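Local atomic coordinates of sortase family protein (Clostridium perfringens, PDB entry 4D70), a protein that probably acts as a class D sortase, a cysteine transpeptidase that cleaves sorting signals and attaches the proteins bearing them to the bacterial cell wall. Residues D127-T132 with K163-V168; I88-F91 with A95-G98; K31-E36 with H72-E77. All blocks are in the same frame, centred on the assembly; numbering follows the deposited sequence.

Contact 1 of 3, residues D127-T132 with K163-V168; sequences DEIKIT and KTMTIV
Met165 of strand 163-168 drives its thioether between two isoleucines of strand 128-132, and Ile167 adds a third meeting point beside it. The sulfur is the centre of the tight part: Met165 SD lies 3.8 Å from Ile129 CG2 and 4.1 Å from Ile131 CG1. Its chain holds CG between the backbone N and the carbonyl carbon (chi1 69°) and then bends at the sulfur, which turns the methyl CE back to 4.1 Å from Ile129 CG2. Ile129 and Met165 thus cross obliquely, whereas Ile131 and Met165 reach for each other end on. The same end-on approach joins the delta methyls, Ile129 CD1 and Ile167 CD1, at 4.0 Å. Methionine suits the middle because an unbranched, flexible chain can span two strands whose axes are 10.4 Å apart; the branched isoleucines fill the strand surface beside it. No hydrogen bond joins the two segments. On the looser side, Lys130 points away from the other strand and is partly exposed, and Glu128 is exposed; the buried Thr166 also points away, its hydroxyl bonded to Asn102 and Lys181. The strands face each other nearly at right angles, at 102°. Strand 128-132 runs between strands 60-66 and 137-148, strand 163-171 between 101-109 and 176-184, and the contact therefore ties opposing walls of the curled sheet across its interior.

Contact 2 of 3, residues I88-F91 with A95-G98; sequences IGHF and AMPG
His90, at the end of strand 88-90, reaches over to the loop that follows and donates a hydrogen bond from NE2 to the backbone oxygen of Ala95, 3.0 Å away. The bond is bent, with an angle of 139° at the hydrogen. It is skewed at both ends, since the oxygen is tilted out of the imidazole plane and the nitrogen stands above the carbonyl plane. A second, weak bond from NE2 to Thr94 O may account for some of this compromise. The ring gets there because CG lies opposite the backbone N (chi1 167°), which extends the side chain toward the loop. Met96 approaches the same ring by another route: its chain turns back at chi2 (-66°), then runs straight to the methyl. Met96 CE and Met96 SD each come to 3.7 Å from His90 CE1, and the sulfur approaches the ring obliquely, 4.3 Å from its centroid, a Met-aromatic contact. The flexible thioether can follow a ring held in place by polar bonds at both nitrogens. His90 ND1 is held by Glu77, and with both nitrogens bonded to oxygens the imidazole could well be doubly protonated. Phe103 also meets the ring. Histidine suits this buried spot because its two ring nitrogens, pointing in different directions, can bridge a strand carboxylate and a loop carbonyl, pinning the connection between strands 88-90 and 101-109 of the sortase beta-barrel.

Contact 3 of 3, residues K31-E36 with H72-E77; sequences KKTLEE and HTVIAE
Helix 31-36 lies across strand 72-77 almost at a right angle (88°), with the two axes 7.6 Å apart at their closest. The backbones come nearest where Leu34 CA stands 5.2 Å from Val74 CA, close enough for Val74 to meet the helix backbone itself. The side chain of Val74 points toward the helix. Its CG1 occupies the place between its own backbone N and carbonyl carbon (chi1 65°), and there it touches Leu34 N at 3.8 Å, Leu34 CB at 3.9 Å and Thr33 CG2 at 3.9 Å. A compact beta-branched residue suits so short a separation. Leu34 slides past Val74 in the opposite direction: with CG anti to the backbone N (chi1 165°), Leu34 CD1 lies 4.0 Å from Val74 CB and 4.2 Å from Thr73 C. Thr33 divides its labour, giving its methyl to Val74 while its hydroxyl bonds to Val29 O and Asn87 OD1, so that a buried polar group is satisfied. Thr73 is tied to the same helix through Glu30. On the outer helix surface, Lys31 and Lys32 lie near Glu35 and Glu36 at i to i+4 spacing, although the modelled geometry of these pairs is doubtful. Together this is helix-on-sheet packing, the N-terminal helix 29-39 held through Thr33, Leu34 and Val74 against the outside of the sortase beta-barrel.

How the contacts relate
Contact 1 is purely apolar and lies inside the barrel, where side chains from facing walls meet without a hydrogen bond. Contact 2, also largely buried, relies on a polar side chain gripping a loop backbone, while contact 3 sits farther out, packing a helix whose charged side faces solvent. Strand 72-77 connects the regions: Val74 serves the helix on the outside, whereas Ile75 points inward and touches Ile131 of contact 1. The same strand pairs in parallel with strand 88-90, and its C-terminal end reaches contact 2. Contacts 1 and 2 also adjoin, through Ile131 packed on Pro97 and a probable hydrogen bond from Lys163 to Gly98.

Contact 1 of 3, residues D127-T132 with K163-V168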
ATOM      1  N   ASP A 127      -7.395  -0.651  14.217  1.00 23.14           N
ATOM      2  CA  ASP A 127      -7.733   0.392  13.258  1.00 26.01           C
ATOM      3  C   ASP A 127      -7.856  -0.211  11.900  1.00 27.65           C
ATOM      4  O   ASP A 127      -7.239  -1.278  11.564  1.00 25.10           O
ATOM      5  CB  ASP A 127      -6.681   1.480  13.214  1.00 25.66           C
ATOM      6  CG  ASP A 127      -6.698   2.353  14.470  1.00 33.17           C
ATOM      7  OD1 ASP A 127      -7.737   2.335  15.141  1.00 29.76           O
ATOM      8  OD2 ASP A 127      -5.652   2.961  14.804  1.00 27.24           O
ATOM      9  N   GLU A 128      -8.669   0.420  11.105  1.00 23.04           N
ATOM     10  CA  GLU A 128      -8.979  -0.085   9.772  1.00 25.75           C
ATOM     11  C   GLU A 128      -8.202   0.633   8.647  1.00 32.92           C
ATOM     12  O   GLU A 128      -7.973   1.848   8.716  1.00 28.04           O
ATOM     13  CB  GLU A 128     -10.485   0.108   9.502  1.00 32.18           C
ATOM     14  CG  GLU A 128     -11.150  -0.994   8.711  1.00 42.69           C
ATOM     15  CD  GLU A 128     -12.690  -0.925   8.802  1.00 44.30           C
ATOM     16  OE1 GLU A 128     -13.287  -1.281   9.830  1.00 45.94           O
ATOM     17  OE2 GLU A 128     -13.311  -0.460   7.859  1.00 53.62           O
ATOM     18  N   ILE A 129      -7.861  -0.150   7.609  1.00 25.12           N
ATOM     19  CA  ILE A 129      -7.254   0.313   6.396  1.00 28.51           C
ATOM     20  C   ILE A 129      -8.141  -0.171   5.251  1.00 29.45           C
ATOM     21  O   ILE A 129      -8.316  -1.370   5.032  1.00 29.30           O
ATOM     22  CB  ILE A 129      -5.818  -0.226   6.167  1.00 26.44           C
ATOM     23  CG1 ILE A 129      -4.848   0.244   7.309  1.00 24.42           C
ATOM     24  CG2 ILE A 129      -5.257   0.223   4.842  1.00 25.03           C
ATOM     25  CD1 ILE A 129      -3.628  -0.647   7.382  1.00 23.83           C
ATOM     26  N   LYS A 130      -8.660   0.770   4.511  1.00 24.54           N
ATOM     27  CA  LYS A 130      -9.529   0.477   3.373  1.00 28.41           C
ATOM     28  C   LYS A 130      -8.782   0.587   2.044  1.00 28.00           C
ATOM     29  O   LYS A 130      -8.171   1.582   1.748  1.00 25.26           O
ATOM     30  CB  LYS A 130     -10.742   1.424   3.391  1.00 35.93           C
ATOM     31  CG  LYS A 130     -11.746   1.209   2.240  1.00 41.52           C
ATOM     32  CD  LYS A 130     -12.662   2.419   2.071  1.00 46.10           C
ATOM     33  CE  LYS A 130     -13.649   2.575   3.189  1.00 53.25           C
ATOM     34  NZ  LYS A 130     -14.309   3.898   2.997  1.00 65.12           N
ATOM     35  N   ILE A 131      -8.861  -0.463   1.249  1.00 24.90           N
ATOM     36  CA  ILE A 131      -8.155  -0.572  -0.010  1.00 26.02           C
ATOM     37  C   ILE A 131      -9.198  -0.826  -1.089  1.00 29.97           C
ATOM     38  O   ILE A 131      -9.935  -1.811  -1.036  1.00 32.49           O
ATOM     39  CB  ILE A 131      -7.130  -1.688  -0.045  1.00 28.59           C
ATOM     40  CG1 ILE A 131      -6.141  -1.539   1.126  1.00 29.71           C
ATOM     41  CG2 ILE A 131      -6.385  -1.682  -1.393  1.00 28.08           C
ATOM     42  CD1 ILE A 131      -5.195  -0.342   1.061  1.00 23.74           C
ATOM     43  N   THR A 132      -9.257   0.103  -2.047  1.00 29.91           N
ATOM     44  CA  THR A 132     -10.279   0.061  -3.137  1.00 28.71           C
ATOM     45  C   THR A 132      -9.618  -0.150  -4.450  1.00 27.11           C
ATOM     46  O   THR A 132      -8.785   0.677  -4.887  1.00 34.97           O
ATOM     47  CB  THR A 132     -11.022   1.397  -3.156  1.00 31.61           C
ATOM     48  OG1 THR A 132     -11.545   1.603  -1.852  1.00 33.80           O
ATOM     49  CG2 THR A 132     -12.145   1.377  -4.141  1.00 39.26           C
ATOM     50  N   LYS A 163      -5.093 -13.716   4.215  1.00 25.46           N
ATOM     51  CA  LYS A 163      -5.210 -12.566   3.349  1.00 20.90           C
ATOM     52  C   LYS A 163      -4.852 -11.393   4.213  1.00 22.67           C
ATOM     53  O   LYS A 163      -5.641 -11.018   5.082  1.00 20.11           O
ATOM     54  CB  LYS A 163      -6.660 -12.421   2.778  1.00 25.73           C
ATOM     55  CG  LYS A 163      -7.070 -13.552   1.804  1.00 27.01           C
ATOM     56  CD  LYS A 163      -8.520 -13.426   1.365  1.00 28.52           C
ATOM     57  CE  LYS A 163      -9.053 -14.497   0.388  1.00 38.38           C
ATOM     58  NZ  LYS A 163      -8.370 -14.214  -0.887  1.00 41.48           N
ATOM     59  N   THR A 164      -3.652 -10.840   4.016  1.00 20.88           N
ATOM     60  CA  THR A 164      -3.094  -9.825   4.880  1.00 20.21           C
ATOM     61  C   THR A 164      -2.456  -8.763   4.077  1.00 19.30           C
ATOM     62  O   THR A 164      -2.422  -8.820   2.851  1.00 19.89           O
ATOM     63  CB  THR A 164      -1.998 -10.394   5.838  1.00 22.79           C
ATOM     64  OG1 THR A 164      -0.865 -10.876   5.072  1.00 21.94           O
ATOM     65  CG2 THR A 164      -2.517 -11.495   6.677  1.00 24.27           C
ATOM     66  N   MET A 165      -2.071  -7.695   4.768  1.00 18.88           N
ATOM     67  CA  MET A 165      -1.370  -6.621   4.132  1.00 18.65           C
ATOM     68  C   MET A 165      -0.343  -6.070   5.071  1.00 19.60           C
ATOM     69  O   MET A 165      -0.366  -6.342   6.264  1.00 18.35           O
ATOM     70  CB  MET A 165      -2.253  -5.465   3.609  1.00 21.34           C
ATOM     71  CG  MET A 165      -2.927  -4.613   4.654  1.00 22.89           C
ATOM     72  SD  MET A 165      -3.665  -3.131   3.956  1.00 24.43           S
ATOM     73  CE  MET A 165      -2.219  -2.157   3.575  1.00 24.37           C
ATOM     74  N   THR A 166       0.600  -5.312   4.482  1.00 19.33           N
ATOM     75  CA  THR A 166       1.780  -4.823   5.217  1.00 18.41           C
ATOM     76  C   THR A 166       2.120  -3.449   4.718  1.00 20.25           C
ATOM     77  O   THR A 166       2.073  -3.202   3.535  1.00 22.74           O
ATOM     78  CB  THR A 166       3.028  -5.732   4.966  1.00 20.00           C
ATOM     79  OG1 THR A 166       2.756  -7.077   5.425  1.00 19.46           O
ATOM     80  CG2 THR A 166       4.292  -5.239   5.761  1.00 18.64           C
ATOM     81  N   ILE A 167       2.409  -2.542   5.650  1.00 20.81           N
ATOM     82  CA  ILE A 167       2.935  -1.203   5.323  1.00 21.00           C
ATOM     83  C   ILE A 167       4.311  -1.077   5.925  1.00 20.38           C
ATOM     84  O   ILE A 167       4.496  -1.359   7.083  1.00 22.71           O
ATOM     85  CB  ILE A 167       2.046  -0.084   5.898  1.00 22.62           C
ATOM     86  CG1 ILE A 167       0.600  -0.264   5.421  1.00 22.06           C
ATOM     87  CG2 ILE A 167       2.623   1.278   5.496  1.00 30.37           C
ATOM     88  CD1 ILE A 167      -0.334   0.880   5.717  1.00 21.73           C
ATOM     89  N   VAL A 168       5.281  -0.734   5.119  1.00 21.11           N
ATOM     90  CA  VAL A 168       6.655  -0.543   5.555  1.00 23.99           C
ATOM     91  C   VAL A 168       7.068   0.930   5.455  1.00 25.99           C
ATOM     92  O   VAL A 168       7.023   1.514   4.365  1.00 29.42           O
ATOM     93  CB  VAL A 168       7.628  -1.333   4.624  1.00 23.77           C
ATOM     94  CG1 VAL A 168       9.087  -1.242   5.119  1.00 26.67           C
ATOM     95  CG2 VAL A 168       7.187  -2.776   4.560  1.00 21.79           C
TER

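Contact 2 of 3, residues I88-F91 with A95-G98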
ATOM      1  N   ILE A  88       3.201   6.287  -2.710  1.00 39.06           N
ATOM      2  CA  ILE A  88       3.218   5.032  -1.971  1.00 38.39           C
ATOM      3  C   ILE A  88       3.291   3.932  -3.026  1.00 31.03           C
ATOM      4  O   ILE A  88       2.595   4.003  -4.025  1.00 32.63           O
ATOM      5  CB  ILE A  88       1.895   4.847  -1.214  1.00 35.26           C
ATOM      6  CG1 ILE A  88       1.708   5.879  -0.109  1.00 39.91           C
ATOM      7  CG2 ILE A  88       1.803   3.463  -0.635  1.00 42.19           C
ATOM      8  CD1 ILE A  88       0.310   5.799   0.472  1.00 38.56           C
ATOM      9  N   GLY A  89       4.071   2.908  -2.799  1.00 30.82           N
ATOM     10  CA  GLY A  89       4.320   1.907  -3.840  1.00 34.77           C
ATOM     11  C   GLY A  89       4.035   0.497  -3.405  1.00 34.63           C
ATOM     12  O   GLY A  89       4.099   0.190  -2.200  1.00 31.92           O
ATOM     13  N   HIS A  90       3.672  -0.356  -4.356  1.00 29.74           N
ATOM     14  CA  HIS A  90       3.347  -1.760  -4.070  1.00 29.85           C
ATOM     15  C   HIS A  90       4.584  -2.583  -4.364  1.00 30.60           C
ATOM     16  O   HIS A  90       5.132  -2.520  -5.480  1.00 30.04           O
ATOM     17  CB  HIS A  90       2.139  -2.197  -4.899  1.00 27.44           C
ATOM     18  CG  HIS A  90       1.905  -3.662  -4.913  1.00 30.50           C
ATOM     19  ND1 HIS A  90       1.905  -4.431  -6.069  1.00 34.55           N
ATOM     20  CD2 HIS A  90       1.623  -4.506  -3.912  1.00 30.55           C
ATOM     21  CE1 HIS A  90       1.637  -5.686  -5.763  1.00 30.27           C
ATOM     22  NE2 HIS A  90       1.491  -5.758  -4.452  1.00 32.08           N
ATOM     23  N   PHE A  91       5.036  -3.372  -3.405  1.00 26.86           N
ATOM     24  CA  PHE A  91       6.150  -4.287  -3.668  1.00 29.40           C
ATOM     25  C   PHE A  91       5.752  -5.326  -4.720  1.00 33.51           C
ATOM     26  O   PHE A  91       4.762  -6.086  -4.587  1.00 30.45           O
ATOM     27  CB  PHE A  91       6.619  -5.035  -2.446  1.00 29.81           C
ATOM     28  CG  PHE A  91       7.334  -4.199  -1.448  1.00 28.90           C
ATOM     29  CD1 PHE A  91       6.645  -3.582  -0.439  1.00 24.39           C
ATOM     30  CD2 PHE A  91       8.734  -4.062  -1.489  1.00 29.01           C
ATOM     31  CE1 PHE A  91       7.293  -2.814   0.523  1.00 26.95           C
ATOM     32  CE2 PHE A  91       9.396  -3.273  -0.540  1.00 31.08           C
ATOM     33  CZ  PHE A  91       8.672  -2.663   0.484  1.00 30.88           C
ATOM     34  N   ALA A  95       1.217 -10.074  -3.093  1.00 26.44           N
ATOM     35  CA  ALA A  95      -0.184 -10.158  -3.431  1.00 28.81           C
ATOM     36  C   ALA A  95      -0.775  -8.818  -3.779  1.00 29.31           C
ATOM     37  O   ALA A  95      -0.357  -7.751  -3.283  1.00 25.18           O
ATOM     38  CB  ALA A  95      -0.966 -10.749  -2.261  1.00 29.13           C
ATOM     39  N   MET A  96      -1.814  -8.886  -4.590  1.00 30.57           N
ATOM     40  CA  MET A  96      -2.649  -7.723  -4.875  1.00 32.05           C
ATOM     41  C   MET A  96      -3.753  -7.635  -3.839  1.00 24.67           C
ATOM     42  O   MET A  96      -4.000  -8.573  -3.042  1.00 23.31           O
ATOM     43  CB  MET A  96      -3.281  -7.866  -6.272  1.00 33.65           C
ATOM     44  CG  MET A  96      -2.282  -7.635  -7.389  1.00 36.52           C
ATOM     45  SD  MET A  96      -1.716  -5.903  -7.402  1.00 43.21           S
ATOM     46  CE  MET A  96      -0.568  -5.801  -8.756  1.00 51.35           C
ATOM     47  N   PRO A  97      -4.405  -6.477  -3.757  1.00 28.60           N
ATOM     48  CA  PRO A  97      -5.344  -6.298  -2.701  1.00 28.63           C
ATOM     49  C   PRO A  97      -6.401  -7.376  -2.691  1.00 29.50           C
ATOM     50  O   PRO A  97      -6.869  -7.785  -3.727  1.00 29.88           O
ATOM     51  CB  PRO A  97      -5.953  -4.926  -3.002  1.00 30.76           C
ATOM     52  CG  PRO A  97      -4.877  -4.214  -3.723  1.00 27.91           C
ATOM     53  CD  PRO A  97      -4.188  -5.246  -4.534  1.00 31.47           C
ATOM     54  N   GLY A  98      -6.757  -7.842  -1.509  1.00 27.33           N
ATOM     55  CA  GLY A  98      -7.797  -8.841  -1.345  1.00 29.35           C
ATOM     56  C   GLY A  98      -7.398 -10.276  -1.626  1.00 31.51           C
ATOM     57  O   GLY A  98      -8.184 -11.180  -1.370  1.00 31.75           O
TER

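Contact 3 of 3, residues K31-E36 with H72-E77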
ATOM      1  N   LYS A  31      -1.188  13.490  -7.132  1.00 61.11           N
ATOM      2  CA  LYS A  31      -2.553  13.841  -7.527  1.00 62.63           C
ATOM      3  C   LYS A  31      -2.884  13.261  -8.900  1.00 56.42           C
ATOM      4  O   LYS A  31      -3.973  12.744  -9.143  1.00 56.09           O
ATOM      5  CB  LYS A  31      -2.730  15.342  -7.573  1.00 69.31           C
ATOM      6  CG  LYS A  31      -4.088  15.796  -8.090  1.00 79.36           C
ATOM      7  CD  LYS A  31      -5.215  15.436  -7.140  1.00 82.36           C
ATOM      8  CE  LYS A  31      -6.531  16.097  -7.554  1.00 88.39           C
ATOM      9  NZ  LYS A  31      -7.701  15.509  -6.853  1.00 96.16           N
ATOM     10  N   LYS A  32      -1.932  13.370  -9.807  1.00 56.20           N
ATOM     11  CA  LYS A  32      -2.152  12.892 -11.138  1.00 54.87           C
ATOM     12  C   LYS A  32      -2.439  11.389 -11.127  1.00 58.74           C
ATOM     13  O   LYS A  32      -3.422  10.922 -11.692  1.00 56.65           O
ATOM     14  CB  LYS A  32      -0.932  13.178 -12.001  1.00 53.89           C
ATOM     15  CG  LYS A  32      -1.192  12.881 -13.454  1.00 64.74           C
ATOM     16  CD  LYS A  32      -0.014  13.181 -14.388  1.00 73.65           C
ATOM     17  CE  LYS A  32       0.185  12.077 -15.440  1.00 70.12           C
ATOM     18  NZ  LYS A  32       1.002  10.953 -14.892  1.00 74.23           N
ATOM     19  N   THR A  33      -1.547  10.630 -10.504  1.00 50.60           N
ATOM     20  CA  THR A  33      -1.718   9.187 -10.429  1.00 42.42           C
ATOM     21  C   THR A  33      -3.059   8.901  -9.834  1.00 36.90           C
ATOM     22  O   THR A  33      -3.774   8.018 -10.257  1.00 37.05           O
ATOM     23  CB  THR A  33      -0.678   8.623  -9.507  1.00 44.94           C
ATOM     24  OG1 THR A  33       0.606   9.078  -9.928  1.00 46.54           O
ATOM     25  CG2 THR A  33      -0.735   7.120  -9.482  1.00 45.30           C
ATOM     26  N   LEU A  34      -3.386   9.673  -8.823  1.00 37.56           N
ATOM     27  CA  LEU A  34      -4.648   9.497  -8.112  1.00 42.31           C
ATOM     28  C   LEU A  34      -5.824   9.785  -9.006  1.00 44.37           C
ATOM     29  O   LEU A  34      -6.763   9.013  -9.076  1.00 41.02           O
ATOM     30  CB  LEU A  34      -4.665  10.382  -6.872  1.00 42.83           C
ATOM     31  CG  LEU A  34      -5.973  10.627  -6.173  1.00 44.41           C
ATOM     32  CD1 LEU A  34      -6.529   9.305  -5.700  1.00 44.21           C
ATOM     33  CD2 LEU A  34      -5.759  11.528  -4.970  1.00 50.59           C
ATOM     34  N   GLU A  35      -5.765  10.870  -9.753  1.00 51.73           N
ATOM     35  CA  GLU A  35      -6.914  11.202 -10.619  1.00 51.39           C
ATOM     36  C   GLU A  35      -7.045  10.236 -11.793  1.00 44.76           C
ATOM     37  O   GLU A  35      -8.147   9.832 -12.158  1.00 44.12           O
ATOM     38  CB  GLU A  35      -6.840  12.657 -11.068  1.00 56.06           C
ATOM     39  CG  GLU A  35      -7.039  13.647  -9.916  1.00 64.67           C
ATOM     40  CD  GLU A  35      -8.276  13.338  -9.045  1.00 70.45           C
ATOM     41  OE1 GLU A  35      -9.395  13.159  -9.592  1.00 70.28           O
ATOM     42  OE2 GLU A  35      -8.150  13.259  -7.793  1.00 67.43           O
ATOM     43  N   GLU A  36      -5.926   9.791 -12.335  1.00 47.87           N
ATOM     44  CA  GLU A  36      -5.965   8.879 -13.471  1.00 48.60           C
ATOM     45  C   GLU A  36      -6.573   7.553 -13.089  1.00 49.67           C
ATOM     46  O   GLU A  36      -7.235   6.889 -13.887  1.00 46.79           O
ATOM     47  CB  GLU A  36      -4.548   8.690 -14.055  1.00 57.28           C
ATOM     48  CG  GLU A  36      -3.763  10.004 -14.135  1.00 64.79           C
ATOM     49  CD  GLU A  36      -2.834  10.121 -15.319  1.00 68.94           C
ATOM     50  OE1 GLU A  36      -1.798   9.416 -15.376  1.00 68.52           O
ATOM     51  OE2 GLU A  36      -3.110  10.980 -16.174  1.00 76.35           O
ATOM     52  N   HIS A  72      -5.728   9.522   2.460  1.00 34.71           N
ATOM     53  CA  HIS A  72      -6.707   9.339   1.397  1.00 37.01           C
ATOM     54  C   HIS A  72      -5.946   9.547   0.134  1.00 41.17           C
ATOM     55  O   HIS A  72      -5.845  10.673  -0.350  1.00 37.85           O
ATOM     56  CB  HIS A  72      -7.856  10.364   1.490  1.00 40.25           C
ATOM     57  CG  HIS A  72      -8.584  10.300   2.790  1.00 38.36           C
ATOM     58  ND1 HIS A  72      -9.437   9.264   3.102  1.00 41.56           N
ATOM     59  CD2 HIS A  72      -8.518  11.086   3.894  1.00 37.56           C
ATOM     60  CE1 HIS A  72      -9.885   9.426   4.327  1.00 43.93           C
ATOM     61  NE2 HIS A  72      -9.328  10.512   4.835  1.00 43.23           N
ATOM     62  N   THR A  73      -5.398   8.483  -0.434  1.00 34.17           N
ATOM     63  CA  THR A  73      -4.598   8.661  -1.631  1.00 36.22           C
ATOM     64  C   THR A  73      -4.600   7.397  -2.461  1.00 32.49           C
ATOM     65  O   THR A  73      -5.560   6.647  -2.437  1.00 30.72           O
ATOM     66  CB  THR A  73      -3.189   9.203  -1.299  1.00 38.55           C
ATOM     67  OG1 THR A  73      -2.501   9.541  -2.512  1.00 40.94           O
ATOM     68  CG2 THR A  73      -2.334   8.178  -0.545  1.00 44.54           C
ATOM     69  N   VAL A  74      -3.557   7.219  -3.257  1.00 31.88           N
ATOM     70  CA  VAL A  74      -3.471   6.195  -4.254  1.00 30.96           C
ATOM     71  C   VAL A  74      -2.199   5.383  -3.995  1.00 28.74           C
ATOM     72  O   VAL A  74      -1.258   5.890  -3.393  1.00 31.07           O
ATOM     73  CB  VAL A  74      -3.385   6.793  -5.679  1.00 37.69           C
ATOM     74  CG1 VAL A  74      -2.093   7.593  -5.877  1.00 42.03           C
ATOM     75  CG2 VAL A  74      -3.491   5.734  -6.739  1.00 34.25           C
ATOM     76  N   ILE A  75      -2.226   4.129  -4.440  1.00 32.14           N
ATOM     77  CA  ILE A  75      -1.082   3.245  -4.403  1.00 32.44           C
ATOM     78  C   ILE A  75      -0.609   3.008  -5.783  1.00 29.40           C
ATOM     79  O   ILE A  75      -1.383   2.612  -6.611  1.00 30.58           O
ATOM     80  CB  ILE A  75      -1.389   1.934  -3.699  1.00 32.49           C
ATOM     81  CG1 ILE A  75      -1.785   2.253  -2.234  1.00 30.56           C
ATOM     82  CG2 ILE A  75      -0.144   0.993  -3.723  1.00 29.66           C
ATOM     83  CD1 ILE A  75      -2.455   1.109  -1.538  1.00 29.65           C
ATOM     84  N   ALA A  76       0.683   3.245  -6.016  1.00 30.74           N
ATOM     85  CA  ALA A  76       1.288   2.959  -7.348  1.00 34.56           C
ATOM     86  C   ALA A  76       1.932   1.592  -7.392  1.00 36.28           C
ATOM     87  O   ALA A  76       2.381   1.086  -6.379  1.00 35.25           O
ATOM     88  CB  ALA A  76       2.333   4.014  -7.682  1.00 39.57           C
ATOM     89  N   GLU A  77       2.038   1.005  -8.573  1.00 34.84           N
ATOM     90  CA  GLU A  77       2.819  -0.195  -8.728  1.00 31.24           C
ATOM     91  C   GLU A  77       4.311   0.037  -8.668  1.00 34.58           C
ATOM     92  O   GLU A  77       4.821   0.987  -9.221  1.00 36.43           O
ATOM     93  CB  GLU A  77       2.480  -0.893 -10.044  1.00 35.01           C
ATOM     94  CG  GLU A  77       3.230  -2.202 -10.308  1.00 35.04           C
ATOM     95  CD  GLU A  77       2.946  -3.316  -9.307  1.00 40.85           C
ATOM     96  OE1 GLU A  77       2.109  -3.133  -8.402  1.00 38.34           O
ATOM     97  OE2 GLU A  77       3.572  -4.390  -9.412  1.00 42.83           O
TER